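Local coordinates for sporozoite microneme protein essential for cell traversal (Plasmodium berghei, PDB 4U5A) that is a four-helix-bundle protein of sporozoite micronemes, essential for the parasite's traversal of host cells, at residues I11-K16 with I93-I98; D19-D24 with N66-I71; S55-V60 with P176-F181; C102-K107 with Q193-N198. All coordinates share one frame; numbering follows the deposited sequence.

Interaction 1 of 4, residues I11-K16 with I93-I98; sequences IEEFDK and IQKEKI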
loop_
_atom_site.group_PDB
_atom_site.type_symbol
_atom_site.label_atom_id
_atom_site.label_comp_id
_atom_site.label_asym_id
_atom_site.label_seq_id
_atom_site.Cartn_x
_atom_site.Cartn_y
_atom_site.Cartn_z
ATOM N N ILE A 11 -26.467 -8.235 8.260
ATOM C CA ILE A 11 -26.162 -7.616 6.978
ATOM C C ILE A 11 -25.552 -6.230 7.191
ATOM O O ILE A 11 -24.658 -5.813 6.452
ATOM C CB ILE A 11 -27.434 -7.498 6.106
ATOM C CG1 ILE A 11 -28.086 -8.871 5.928
ATOM C CG2 ILE A 11 -27.111 -6.893 4.753
ATOM C CD1 ILE A 11 -27.168 -9.906 5.313
ATOM N N GLU A 12 -26.016 -5.531 8.222
ATOM C CA GLU A 12 -25.469 -4.222 8.564
ATOM C C GLU A 12 -24.035 -4.348 9.072
ATOM O O GLU A 12 -23.198 -3.475 8.825
ATOM C CB GLU A 12 -26.344 -3.533 9.602
ATOM N N GLU A 13 -23.758 -5.446 9.769
ATOM C CA GLU A 13 -22.431 -5.689 10.328
ATOM C C GLU A 13 -21.425 -6.028 9.225
ATOM O O GLU A 13 -20.266 -5.588 9.259
ATOM C CB GLU A 13 -22.498 -6.811 11.368
ATOM C CG GLU A 13 -23.249 -6.422 12.643
ATOM C CD GLU A 13 -23.537 -7.603 13.554
ATOM O OE1 GLU A 13 -23.626 -8.742 13.049
ATOM O OE2 GLU A 13 -23.677 -7.391 14.778
ATOM N N PHE A 14 -21.882 -6.796 8.239
ATOM C CA PHE A 14 -21.065 -7.102 7.066
ATOM C C PHE A 14 -20.815 -5.824 6.266
ATOM O O PHE A 14 -19.697 -5.576 5.781
ATOM C CB PHE A 14 -21.738 -8.179 6.212
ATOM C CG PHE A 14 -21.488 -9.578 6.708
ATOM C CD1 PHE A 14 -20.664 -10.442 6.003
ATOM C CD2 PHE A 14 -22.062 -10.022 7.890
ATOM C CE1 PHE A 14 -20.428 -11.726 6.463
ATOM C CE2 PHE A 14 -21.828 -11.302 8.356
ATOM C CZ PHE A 14 -21.008 -12.155 7.641
ATOM N N ASP A 15 -21.867 -5.021 6.128
ATOM C CA ASP A 15 -21.754 -3.707 5.516
ATOM C C ASP A 15 -20.683 -2.883 6.239
ATOM O O ASP A 15 -19.921 -2.141 5.608
ATOM C CB ASP A 15 -23.102 -2.984 5.545
ATOM C CG ASP A 15 -24.078 -3.524 4.510
ATOM O OD1 ASP A 15 -23.627 -4.229 3.582
ATOM O OD2 ASP A 15 -25.291 -3.243 4.623
ATOM N N LYS A 16 -20.614 -3.035 7.560
ATOM C CA LYS A 16 -19.597 -2.354 8.355
ATOM C C LYS A 16 -18.203 -2.879 8.028
ATOM O O LYS A 16 -17.244 -2.106 7.975
ATOM C CB LYS A 16 -19.883 -2.502 9.843
ATOM N N ILE A 93 -18.200 -16.970 12.839
ATOM C CA ILE A 93 -16.910 -17.488 12.390
ATOM C C ILE A 93 -16.481 -16.869 11.052
ATOM O O ILE A 93 -15.339 -16.439 10.904
ATOM C CB ILE A 93 -16.945 -19.025 12.275
ATOM C CG1 ILE A 93 -17.115 -19.651 13.663
ATOM C CG2 ILE A 93 -15.677 -19.550 11.629
ATOM C CD1 ILE A 93 -17.301 -21.151 13.639
ATOM N N GLN A 94 -17.394 -16.837 10.084
ATOM C CA GLN A 94 -17.133 -16.222 8.781
ATOM C C GLN A 94 -16.783 -14.751 8.903
ATOM O O GLN A 94 -15.858 -14.268 8.243
ATOM C CB GLN A 94 -18.338 -16.375 7.850
ATOM C CG GLN A 94 -18.074 -15.948 6.413
ATOM C CD GLN A 94 -17.274 -16.965 5.625
ATOM O OE1 GLN A 94 -16.907 -18.022 6.139
ATOM N NE2 GLN A 94 -17.001 -16.649 4.362
ATOM N N LYS A 95 -17.533 -14.042 9.742
ATOM C CA LYS A 95 -17.266 -12.633 9.998
ATOM C C LYS A 95 -15.838 -12.475 10.522
ATOM O O LYS A 95 -15.071 -11.619 10.054
ATOM C CB LYS A 95 -18.277 -12.085 11.003
ATOM C CG LYS A 95 -18.270 -10.584 11.176
ATOM C CD LYS A 95 -19.536 -10.130 11.883
ATOM C CE LYS A 95 -19.418 -10.355 13.381
ATOM N NZ LYS A 95 -20.645 -9.938 14.112
ATOM N N GLU A 96 -15.472 -13.356 11.451
ATOM C CA GLU A 96 -14.114 -13.397 11.985
ATOM C C GLU A 96 -13.055 -13.627 10.896
ATOM O O GLU A 96 -12.033 -12.935 10.854
ATOM C CB GLU A 96 -14.030 -14.499 13.046
ATOM C CG GLU A 96 -12.638 -14.841 13.531
ATOM C CD GLU A 96 -12.625 -16.093 14.387
ATOM O OE1 GLU A 96 -13.712 -16.653 14.643
ATOM O OE2 GLU A 96 -11.527 -16.526 14.794
ATOM N N LYS A 97 -13.321 -14.575 10.003
ATOM C CA LYS A 97 -12.408 -14.898 8.907
ATOM C C LYS A 97 -12.190 -13.713 7.964
ATOM O O LYS A 97 -11.058 -13.423 7.553
ATOM C CB LYS A 97 -12.938 -16.100 8.120
ATOM C CG LYS A 97 -12.882 -17.414 8.883
ATOM C CD LYS A 97 -13.425 -18.557 8.047
ATOM C CE LYS A 97 -13.337 -19.880 8.791
ATOM N NZ LYS A 97 -13.907 -21.005 7.996
ATOM N N ILE A 98 -13.280 -13.034 7.625
ATOM C CA ILE A 98 -13.210 -11.863 6.764
ATOM C C ILE A 98 -12.381 -10.769 7.435
ATOM O O ILE A 98 -11.505 -10.158 6.801
ATOM C CB ILE A 98 -14.618 -11.336 6.419
ATOM C CG1 ILE A 98 -15.382 -12.381 5.602
ATOM C CG2 ILE A 98 -14.534 -10.042 5.640
ATOM C CD1 ILE A 98 -16.845 -12.050 5.393
#

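Interaction 2 of 4, residues D19-D24 with N66-I71; sequences DDFSND and NIIDGI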
loop_
_atom_site.group_PDB
_atom_site.type_symbol
_atom_site.label_atom_id
_atom_site.label_comp_id
_atom_site.label_asym_id
_atom_site.label_seq_id
_atom_site.Cartn_x
_atom_site.Cartn_y
_atom_site.Cartn_z
ATOM N N ASP A 19 -17.308 -1.160 4.740
ATOM C CA ASP A 19 -17.061 0.267 4.916
ATOM C C ASP A 19 -15.742 0.558 5.643
ATOM O O ASP A 19 -14.981 1.448 5.237
ATOM C CB ASP A 19 -18.234 0.909 5.659
ATOM C CG ASP A 19 -19.514 0.902 4.838
ATOM O OD1 ASP A 19 -19.421 0.925 3.594
ATOM O OD2 ASP A 19 -20.612 0.872 5.434
ATOM N N ASP A 20 -15.474 -0.193 6.709
ATOM C CA ASP A 20 -14.221 -0.054 7.444
ATOM C C ASP A 20 -13.033 -0.353 6.544
ATOM O O ASP A 20 -12.054 0.405 6.513
ATOM C CB ASP A 20 -14.190 -0.981 8.663
ATOM C CG ASP A 20 -15.086 -0.501 9.789
ATOM O OD1 ASP A 20 -15.756 0.541 9.621
ATOM O OD2 ASP A 20 -15.118 -1.172 10.841
ATOM N N PHE A 21 -13.125 -1.457 5.806
ATOM C CA PHE A 21 -12.046 -1.828 4.901
ATOM C C PHE A 21 -11.801 -0.711 3.890
ATOM O O PHE A 21 -10.656 -0.350 3.616
ATOM C CB PHE A 21 -12.360 -3.139 4.185
ATOM C CG PHE A 21 -11.215 -3.672 3.375
ATOM C CD1 PHE A 21 -10.110 -4.226 4.001
ATOM C CD2 PHE A 21 -11.238 -3.614 1.988
ATOM C CE1 PHE A 21 -9.050 -4.718 3.267
ATOM C CE2 PHE A 21 -10.180 -4.107 1.243
ATOM C CZ PHE A 21 -9.083 -4.659 1.884
ATOM N N SER A 22 -12.883 -0.152 3.356
ATOM C CA SER A 22 -12.779 0.946 2.401
ATOM C C SER A 22 -12.066 2.156 3.005
ATOM O O SER A 22 -11.196 2.754 2.363
ATOM C CB SER A 22 -14.167 1.356 1.907
ATOM O OG SER A 22 -14.724 0.371 1.056
ATOM N N ASN A 23 -12.423 2.500 4.242
ATOM C CA ASN A 23 -11.773 3.607 4.944
ATOM C C ASN A 23 -10.271 3.387 5.108
ATOM O O ASN A 23 -9.460 4.267 4.785
ATOM C CB ASN A 23 -12.409 3.813 6.321
ATOM C CG ASN A 23 -13.817 4.363 6.241
ATOM O OD1 ASN A 23 -14.216 4.939 5.229
ATOM N ND2 ASN A 23 -14.584 4.178 7.308
ATOM N N ASP A 24 -9.907 2.204 5.601
ATOM C CA ASP A 24 -8.501 1.860 5.791
ATOM C C ASP A 24 -7.726 1.922 4.468
ATOM O O ASP A 24 -6.616 2.466 4.407
ATOM C CB ASP A 24 -8.376 0.470 6.425
ATOM C CG ASP A 24 -9.059 0.383 7.783
ATOM O OD1 ASP A 24 -9.229 1.433 8.439
ATOM O OD2 ASP A 24 -9.424 -0.739 8.197
ATOM N N ASN A 66 -7.698 0.274 -5.307
ATOM C CA ASN A 66 -9.115 0.334 -5.635
ATOM C C ASN A 66 -9.636 -1.057 -5.989
ATOM O O ASN A 66 -10.801 -1.375 -5.759
ATOM C CB ASN A 66 -9.361 1.307 -6.790
ATOM C CG ASN A 66 -9.348 2.765 -6.346
ATOM O OD1 ASN A 66 -9.509 3.073 -5.164
ATOM N ND2 ASN A 66 -9.158 3.669 -7.301
ATOM N N ILE A 67 -8.751 -1.891 -6.528
ATOM C CA ILE A 67 -9.080 -3.276 -6.847
ATOM C C ILE A 67 -9.288 -4.090 -5.570
ATOM O O ILE A 67 -10.288 -4.793 -5.427
ATOM C CB ILE A 67 -7.964 -3.927 -7.701
ATOM C CG1 ILE A 67 -7.872 -3.252 -9.072
ATOM C CG2 ILE A 67 -8.197 -5.422 -7.858
ATOM C CD1 ILE A 67 -6.804 -3.834 -9.969
ATOM N N ILE A 68 -8.330 -3.985 -4.651
ATOM C CA ILE A 68 -8.405 -4.655 -3.356
ATOM C C ILE A 68 -9.672 -4.263 -2.603
ATOM O O ILE A 68 -10.389 -5.114 -2.072
ATOM C CB ILE A 68 -7.174 -4.325 -2.489
ATOM C CG1 ILE A 68 -5.893 -4.766 -3.195
ATOM C CG2 ILE A 68 -7.283 -4.974 -1.118
ATOM C CD1 ILE A 68 -4.637 -4.415 -2.432
ATOM N N ASP A 69 -9.946 -2.963 -2.581
ATOM C CA ASP A 69 -11.142 -2.431 -1.944
ATOM C C ASP A 69 -12.399 -2.999 -2.591
ATOM O O ASP A 69 -13.311 -3.443 -1.897
ATOM C CB ASP A 69 -11.138 -0.899 -2.029
ATOM C CG ASP A 69 -12.253 -0.252 -1.220
ATOM O OD1 ASP A 69 -13.026 -0.971 -0.555
ATOM O OD2 ASP A 69 -12.348 0.993 -1.248
ATOM N N GLY A 70 -12.431 -3.013 -3.921
ATOM C CA GLY A 70 -13.609 -3.475 -4.628
ATOM C C GLY A 70 -13.813 -4.977 -4.582
ATOM O O GLY A 70 -14.950 -5.448 -4.507
ATOM N N ILE A 71 -12.714 -5.728 -4.604
ATOM C CA ILE A 71 -12.780 -7.185 -4.544
ATOM C C ILE A 71 -13.367 -7.642 -3.213
ATOM O O ILE A 71 -14.201 -8.552 -3.169
ATOM C CB ILE A 71 -11.393 -7.834 -4.767
ATOM C CG1 ILE A 71 -11.022 -7.788 -6.252
ATOM C CG2 ILE A 71 -11.389 -9.286 -4.320
ATOM C CD1 ILE A 71 -9.679 -8.420 -6.571
#

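Interaction 3 of 4, residues S55-V60 with P176-F181; sequences SKYSFV and PIYDDF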
loop_
_atom_site.group_PDB
_atom_site.type_symbol
_atom_site.label_atom_id
_atom_site.label_comp_id
_atom_site.label_asym_id
_atom_site.label_seq_id
_atom_site.Cartn_x
_atom_site.Cartn_y
_atom_site.Cartn_z
ATOM N N SER A 55 4.010 11.809 -11.275
ATOM C CA SER A 55 2.567 11.930 -11.103
ATOM C C SER A 55 1.842 10.902 -11.956
ATOM O O SER A 55 0.783 10.405 -11.575
ATOM C CB SER A 55 2.093 13.341 -11.450
ATOM O OG SER A 55 2.448 14.261 -10.430
ATOM N N LYS A 56 2.416 10.588 -13.113
ATOM C CA LYS A 56 1.908 9.492 -13.926
ATOM C C LYS A 56 2.083 8.177 -13.171
ATOM O O LYS A 56 1.150 7.378 -13.080
ATOM C CB LYS A 56 2.617 9.441 -15.274
ATOM N N TYR A 57 3.289 7.958 -12.648
ATOM C CA TYR A 57 3.607 6.741 -11.898
ATOM C C TYR A 57 2.667 6.500 -10.717
ATOM O O TYR A 57 2.393 5.359 -10.355
ATOM C CB TYR A 57 5.050 6.794 -11.388
ATOM C CG TYR A 57 6.083 6.339 -12.392
ATOM C CD1 TYR A 57 5.708 5.854 -13.638
ATOM C CD2 TYR A 57 7.434 6.388 -12.092
ATOM C CE1 TYR A 57 6.654 5.436 -14.559
ATOM C CE2 TYR A 57 8.383 5.971 -13.004
ATOM C CZ TYR A 57 7.992 5.497 -14.232
ATOM O OH TYR A 57 8.947 5.085 -15.134
ATOM N N SER A 58 2.187 7.582 -10.112
ATOM C CA SER A 58 1.391 7.491 -8.892
ATOM C C SER A 58 -0.033 6.980 -9.108
ATOM O O SER A 58 -0.745 6.703 -8.145
ATOM C CB SER A 58 1.334 8.858 -8.210
ATOM O OG SER A 58 0.685 9.807 -9.039
ATOM N N PHE A 59 -0.446 6.847 -10.363
ATOM C CA PHE A 59 -1.826 6.473 -10.660
ATOM C C PHE A 59 -2.055 4.970 -10.573
ATOM O O PHE A 59 -3.159 4.522 -10.258
ATOM C CB PHE A 59 -2.231 6.990 -12.042
ATOM C CG PHE A 59 -2.448 8.479 -12.091
ATOM C CD1 PHE A 59 -2.758 9.185 -10.936
ATOM C CD2 PHE A 59 -2.349 9.171 -13.289
ATOM C CE1 PHE A 59 -2.959 10.555 -10.975
ATOM C CE2 PHE A 59 -2.549 10.540 -13.334
ATOM C CZ PHE A 59 -2.855 11.233 -12.175
ATOM N N VAL A 60 -1.016 4.193 -10.847
ATOM C CA VAL A 60 -1.145 2.740 -10.840
ATOM C C VAL A 60 -1.334 2.158 -9.424
ATOM O O VAL A 60 -2.200 1.306 -9.236
ATOM C CB VAL A 60 0.066 2.070 -11.533
ATOM C CG1 VAL A 60 -0.111 0.562 -11.601
ATOM C CG2 VAL A 60 0.237 2.630 -12.928
ATOM N N PRO A 176 13.485 -0.157 -11.523
ATOM C CA PRO A 176 13.397 -1.412 -10.763
ATOM C C PRO A 176 12.605 -1.276 -9.464
ATOM O O PRO A 176 11.858 -2.186 -9.107
ATOM C CB PRO A 176 14.859 -1.745 -10.447
ATOM C CG PRO A 176 15.665 -0.991 -11.424
ATOM C CD PRO A 176 14.882 0.228 -11.800
ATOM N N ILE A 177 12.763 -0.144 -8.784
ATOM C CA ILE A 177 12.080 0.104 -7.518
ATOM C C ILE A 177 10.565 0.163 -7.699
ATOM O O ILE A 177 9.815 -0.481 -6.965
ATOM C CB ILE A 177 12.584 1.414 -6.865
ATOM C CG1 ILE A 177 14.060 1.277 -6.482
ATOM C CG2 ILE A 177 11.760 1.769 -5.638
ATOM C CD1 ILE A 177 14.678 2.544 -5.932
ATOM N N TYR A 178 10.125 0.928 -8.694
ATOM C CA TYR A 178 8.704 1.086 -8.985
ATOM C C TYR A 178 8.075 -0.212 -9.501
ATOM O O TYR A 178 6.958 -0.557 -9.115
ATOM C CB TYR A 178 8.501 2.233 -9.983
ATOM C CG TYR A 178 7.093 2.365 -10.510
ATOM C CD1 TYR A 178 6.101 2.979 -9.752
ATOM C CD2 TYR A 178 6.765 1.912 -11.781
ATOM C CE1 TYR A 178 4.813 3.104 -10.233
ATOM C CE2 TYR A 178 5.484 2.037 -12.273
ATOM C CZ TYR A 178 4.512 2.633 -11.497
ATOM O OH TYR A 178 3.234 2.758 -11.991
ATOM N N ASP A 179 8.781 -0.924 -10.375
ATOM C CA ASP A 179 8.268 -2.184 -10.908
ATOM C C ASP A 179 8.096 -3.225 -9.805
ATOM O O ASP A 179 7.150 -4.014 -9.823
ATOM C CB ASP A 179 9.200 -2.728 -11.991
ATOM C CG ASP A 179 9.022 -2.028 -13.322
ATOM O OD1 ASP A 179 8.241 -1.057 -13.390
ATOM O OD2 ASP A 179 9.680 -2.443 -14.299
ATOM N N ASP A 180 9.004 -3.210 -8.835
ATOM C CA ASP A 180 8.929 -4.130 -7.707
ATOM C C ASP A 180 7.767 -3.778 -6.782
ATOM O O ASP A 180 7.130 -4.661 -6.206
ATOM C CB ASP A 180 10.250 -4.123 -6.932
ATOM C CG ASP A 180 10.063 -4.399 -5.453
ATOM O OD1 ASP A 180 9.984 -3.422 -4.675
ATOM O OD2 ASP A 180 9.989 -5.586 -5.068
ATOM N N PHE A 181 7.472 -2.484 -6.676
ATOM C CA PHE A 181 6.367 -2.008 -5.851
ATOM C C PHE A 181 5.045 -2.496 -6.421
ATOM O O PHE A 181 4.237 -3.097 -5.714
ATOM C CB PHE A 181 6.369 -0.480 -5.778
ATOM C CG PHE A 181 5.387 0.087 -4.791
ATOM C CD1 PHE A 181 4.953 -0.661 -3.707
ATOM C CD2 PHE A 181 4.877 1.364 -4.965
ATOM C CE1 PHE A 181 4.045 -0.136 -2.801
ATOM C CE2 PHE A 181 3.967 1.895 -4.066
ATOM C CZ PHE A 181 3.551 1.143 -2.983
#

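Interaction 4 of 4, residues C102-K107 with Q193-N198; sequences CNFILK and QIKLKN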
loop_
_atom_site.group_PDB
_atom_site.type_symbol
_atom_site.label_atom_id
_atom_site.label_comp_id
_atom_site.label_asym_id
_atom_site.label_seq_id
_atom_site.Cartn_x
_atom_site.Cartn_y
_atom_site.Cartn_z
ATOM N N CYS A 102 -8.877 -9.108 5.985
ATOM C CA CYS A 102 -8.706 -7.661 5.898
ATOM C C CYS A 102 -7.458 -7.200 6.658
ATOM O O CYS A 102 -6.649 -6.416 6.137
ATOM C CB CYS A 102 -9.944 -6.946 6.441
ATOM S SG CYS A 102 -11.442 -7.196 5.462
ATOM N N ASN A 103 -7.293 -7.702 7.879
ATOM C CA ASN A 103 -6.133 -7.341 8.685
ATOM C C ASN A 103 -4.831 -7.793 8.037
ATOM O O ASN A 103 -3.826 -7.083 8.090
ATOM C CB ASN A 103 -6.241 -7.944 10.086
ATOM C CG ASN A 103 -7.342 -7.311 10.912
ATOM O OD1 ASN A 103 -7.784 -6.196 10.631
ATOM N ND2 ASN A 103 -7.797 -8.025 11.938
ATOM N N PHE A 104 -4.858 -8.968 7.414
ATOM C CA PHE A 104 -3.709 -9.476 6.669
ATOM C C PHE A 104 -3.310 -8.495 5.570
ATOM O O PHE A 104 -2.141 -8.072 5.481
ATOM C CB PHE A 104 -4.023 -10.855 6.084
ATOM C CG PHE A 104 -3.045 -11.316 5.043
ATOM C CD1 PHE A 104 -1.857 -11.928 5.409
ATOM C CD2 PHE A 104 -3.328 -11.161 3.691
ATOM C CE1 PHE A 104 -0.956 -12.360 4.449
ATOM C CE2 PHE A 104 -2.435 -11.590 2.727
ATOM C CZ PHE A 104 -1.246 -12.192 3.107
ATOM N N ILE A 105 -4.290 -8.126 4.747
ATOM C CA ILE A 105 -4.051 -7.177 3.664
ATOM C C ILE A 105 -3.456 -5.873 4.197
ATOM O O ILE A 105 -2.444 -5.387 3.677
ATOM C CB ILE A 105 -5.346 -6.861 2.882
ATOM C CG1 ILE A 105 -5.913 -8.132 2.243
ATOM C CG2 ILE A 105 -5.075 -5.829 1.804
ATOM C CD1 ILE A 105 -4.982 -8.778 1.226
ATOM N N LEU A 106 -4.062 -5.325 5.247
ATOM C CA LEU A 106 -3.592 -4.057 5.805
ATOM C C LEU A 106 -2.164 -4.152 6.347
ATOM O O LEU A 106 -1.366 -3.225 6.170
ATOM C CB LEU A 106 -4.548 -3.572 6.897
ATOM C CG LEU A 106 -5.930 -3.164 6.370
ATOM C CD1 LEU A 106 -6.880 -2.778 7.489
ATOM C CD2 LEU A 106 -5.788 -2.019 5.382
ATOM N N LYS A 107 -1.828 -5.278 6.973
ATOM C CA LYS A 107 -0.473 -5.472 7.487
ATOM C C LYS A 107 0.542 -5.498 6.348
ATOM O O LYS A 107 1.591 -4.832 6.416
ATOM C CB LYS A 107 -0.385 -6.753 8.303
ATOM N N GLN A 193 -7.386 -12.801 -3.416
ATOM C CA GLN A 193 -8.327 -13.615 -4.171
ATOM C C GLN A 193 -8.243 -15.082 -3.774
ATOM O O GLN A 193 -9.230 -15.813 -3.860
ATOM C CB GLN A 193 -8.093 -13.452 -5.673
ATOM C CG GLN A 193 -8.706 -12.182 -6.245
ATOM C CD GLN A 193 -8.409 -11.997 -7.716
ATOM O OE1 GLN A 193 -7.366 -12.423 -8.212
ATOM N NE2 GLN A 193 -9.338 -11.375 -8.428
ATOM N N ILE A 194 -7.066 -15.506 -3.327
ATOM C CA ILE A 194 -6.877 -16.878 -2.875
ATOM C C ILE A 194 -7.505 -17.086 -1.497
ATOM O O ILE A 194 -8.236 -18.053 -1.279
ATOM C CB ILE A 194 -5.383 -17.254 -2.838
ATOM C CG1 ILE A 194 -4.844 -17.401 -4.264
ATOM C CG2 ILE A 194 -5.169 -18.550 -2.074
ATOM C CD1 ILE A 194 -3.361 -17.697 -4.338
ATOM N N LYS A 195 -7.234 -16.169 -0.572
ATOM C CA LYS A 195 -7.743 -16.296 0.789
ATOM C C LYS A 195 -9.261 -16.169 0.850
ATOM O O LYS A 195 -9.906 -16.816 1.674
ATOM C CB LYS A 195 -7.097 -15.251 1.704
ATOM C CG LYS A 195 -5.689 -15.607 2.133
ATOM C CD LYS A 195 -5.136 -14.633 3.161
ATOM C CE LYS A 195 -3.831 -15.157 3.739
ATOM N NZ LYS A 195 -2.840 -15.451 2.664
ATOM N N LEU A 196 -9.835 -15.352 -0.027
ATOM C CA LEU A 196 -11.286 -15.196 -0.069
ATOM C C LEU A 196 -11.948 -16.452 -0.617
ATOM O O LEU A 196 -13.044 -16.820 -0.196
ATOM C CB LEU A 196 -11.681 -13.982 -0.912
ATOM C CG LEU A 196 -11.440 -12.614 -0.276
ATOM C CD1 LEU A 196 -11.918 -11.511 -1.201
ATOM C CD2 LEU A 196 -12.144 -12.524 1.070
ATOM N N LYS A 197 -11.274 -17.110 -1.552
ATOM C CA LYS A 197 -11.792 -18.340 -2.133
ATOM C C LYS A 197 -11.834 -19.462 -1.095
ATOM O O LYS A 197 -12.735 -20.301 -1.111
ATOM C CB LYS A 197 -10.950 -18.760 -3.338
ATOM C CG LYS A 197 -11.579 -19.870 -4.159
ATOM C CD LYS A 197 -10.601 -20.456 -5.160
ATOM C CE LYS A 197 -11.156 -21.737 -5.768
ATOM N NZ LYS A 197 -10.156 -22.444 -6.615
ATOM N N ASN A 198 -10.867 -19.457 -0.181
ATOM C CA ASN A 198 -10.773 -20.479 0.860
ATOM C C ASN A 198 -11.880 -20.353 1.902
ATOM O O ASN A 198 -12.042 -21.224 2.756
ATOM C CB ASN A 198 -9.410 -20.409 1.556
ATOM C CG ASN A 198 -8.291 -20.984 0.711
ATOM O OD1 ASN A 198 -8.510 -21.436 -0.412
ATOM N ND2 ASN A 198 -7.077 -20.969 1.252
#

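Interaction 1 of 4, residues I11-K16 with I93-I98
F14 reaches across to helix 88-126 with the CZ and CE1 end of its ring, which overlaps the tip of I98 and the root of K95. The CE1 of F14 lies 3.8 Å from CD1 of I98, and CZ of F14 lies 4.3 Å from CB of K95. The F14 and I98 side chains meet at about a right angle, and CD1 is the I98 atom that reaches the ring. Beside this apolar patch runs a salt bridge: NZ of K95 stands 3.4 Å from OE1 of E13, a weak hydrogen bond with the other carboxylate oxygen more distant. The lysine starts with CG anti to its own N (chi1 -170°) and folds at chi3 (80°), a bend that turns the ammonium toward E13 while CB remains beside CZ of F14. The local axes are nearly parallel, at 8°, and 11.3 Å apart, wide enough that side chains alone bridge them. Within the four-helix bundle, helix 59-84 packs on F14 through I76 and V83, L17 of helix 10-39 touches both K95 and I98, and I199 near the C-terminus touches I98.

Interaction 2 of 4, residues D19-D24 with N66-I71
Polar and apolar contacts divide this crossing between S22 and D69 on one flank and F21 and I68 on the other. The polar part is a hydrogen bond from OG of S22 to OD1 of D69, 2.7 Å long, received on the syn lone pair of the carboxylate oxygen. D69 directs its carboxylate to the serine because CG stands anti to the backbone N (chi1 -172°), which carries the group across the gap between the helices. The serine hydroxyl is also hydrogen-bonded to the carbonyl oxygen of S18, one turn earlier, so two acceptors compete for its single proton, while NH2 of R73, whose guanidinium further pairs with D19, can donate to its oxygen. R73 thus brings positive charge close to the serine-aspartate pair, which would probably favour an ionised D69.

The aromatic part rests on F21, whose ring meets helix 59-84 with its edge. CE2 of F21 comes within 3.5 Å of the carbonyl oxygen of I68, and that oxygen and CA of D69 both lie near the ring plane. The apolar contact is CZ of F21 on CG2 of I68 at 3.5 Å, the two side chains crossing at about a right angle. The ring plane is turned 70° from the D69 carboxylate, and the two side chains pass each other running in opposing senses.

The short axes run antiparallel at 174° and 9.6 Å apart, with S22 facing D69. C102 and I105 of helix 88-126 touch F21 and I68 respectively, while I189 and L192 of helix 167-197 also pack on I68, so the apolar flank faces the bundle interior.

Interaction 3 of 4, residues S55-V60 with P176-F181
Y57 and Y178 form a face-to-face aromatic stack on the four-helix bundle, at the break where helix 49-57 gives way to helix 59-84. Their ring planes differ by 11° and their centroids are 4.3 Å apart, evidence of nearly parallel rings in close overlap. CG of Y57 lies over the centre of the Y178 ring, and CD2 of Y178 in turn lies over that of Y57, although the side chains as wholes meet at an oblique angle. Y178 spans the gap with CG anti to its backbone N (chi1 172°), which extends the ring from helix 167-197 against one face of the Y57 ring. CE1 of Y178 lies 3.9 Å from CB of Y57, at the root of that side chain. V60 approaches the phenol end at about a right angle and adds an apolar contact, its CB lying 4.5 Å from CZ of Y178. F36 of helix 10-39 and I174 of helix 167-197 also touch Y57, so the stack joins the break in the chain to two bundle helices. The phenol OH of Y178 completes the contact, donating a hydrogen bond of 3.2 Å to the backbone oxygen of Y57 in the carbonyl plane, on a lone pair, with a C=O...O angle of 123°.

Interaction 4 of 4, residues C102-K107 with Q193-N198
K195 lays the end of its side chain over one face of the F104 ring, and this single pair joins helix 88-126 to helix 167-197 here. Along the second segment, Q193 comes first and is turned to another neighbour: it touches I71 of helix 59-84. Two residues on, K195 points to helix 88-126. Its chain runs extended through CG and CD and then turns at its last torsion (chi4 55°), a bend that leaves CE above the middle of the ring and swings NZ toward CZ. The CE of K195 lies 3.8 Å from the centroid of the F104 ring and only 4° off the ring normal, a CH-pi contact placed almost centrally. The NZ of K195 stands 4.0 Å from the same centroid at 25° off the normal, still over the face; its closest ring atom is CZ of F104, at 3.7 Å. CD of K195 lies toward the CD2 side, 4.0 Å from CD2 of F104. F104 extends toward helix 167-197 with CG anti to its backbone N, and the two side chains cross at about a right angle. L196 comes next and packs on F75 of helix 59-84, on the interior side of the bundle. The contact itself buries just 93 Å², and the two nearest CA atoms, those of F104 and K195, are 9.9 Å apart, so the two side chains bridge the gap together. Chemically, the pair combines a cation-pi interaction with dispersion: the ammonium probably gains electrostatic stabilisation from the ring's pi electrons, while its adjoining methylenes cover the apolar face.

The four contacts are spread along one elongated four-helix bundle. Interactions 1 and 2 share helix 10-39 and have centres about 14 Å apart; interactions 1 and 4 share helix 88-126, their centres also about 14 Å apart. Interactions 2 and 4 touch directly, for example F21 CD1 to C102 SG at 3.6 Å, and together involve all four helices. Interaction 3 lies on the other side of the chain's centre from interactions 1 and 4, with its centre about 33 Å from that of interaction 1. Along the chain, 19-24 with 66-71 falls between the segments of interaction 1, whereas interaction 3 crosses the other three, so sequence-distant helices are tied together along the bundle's length.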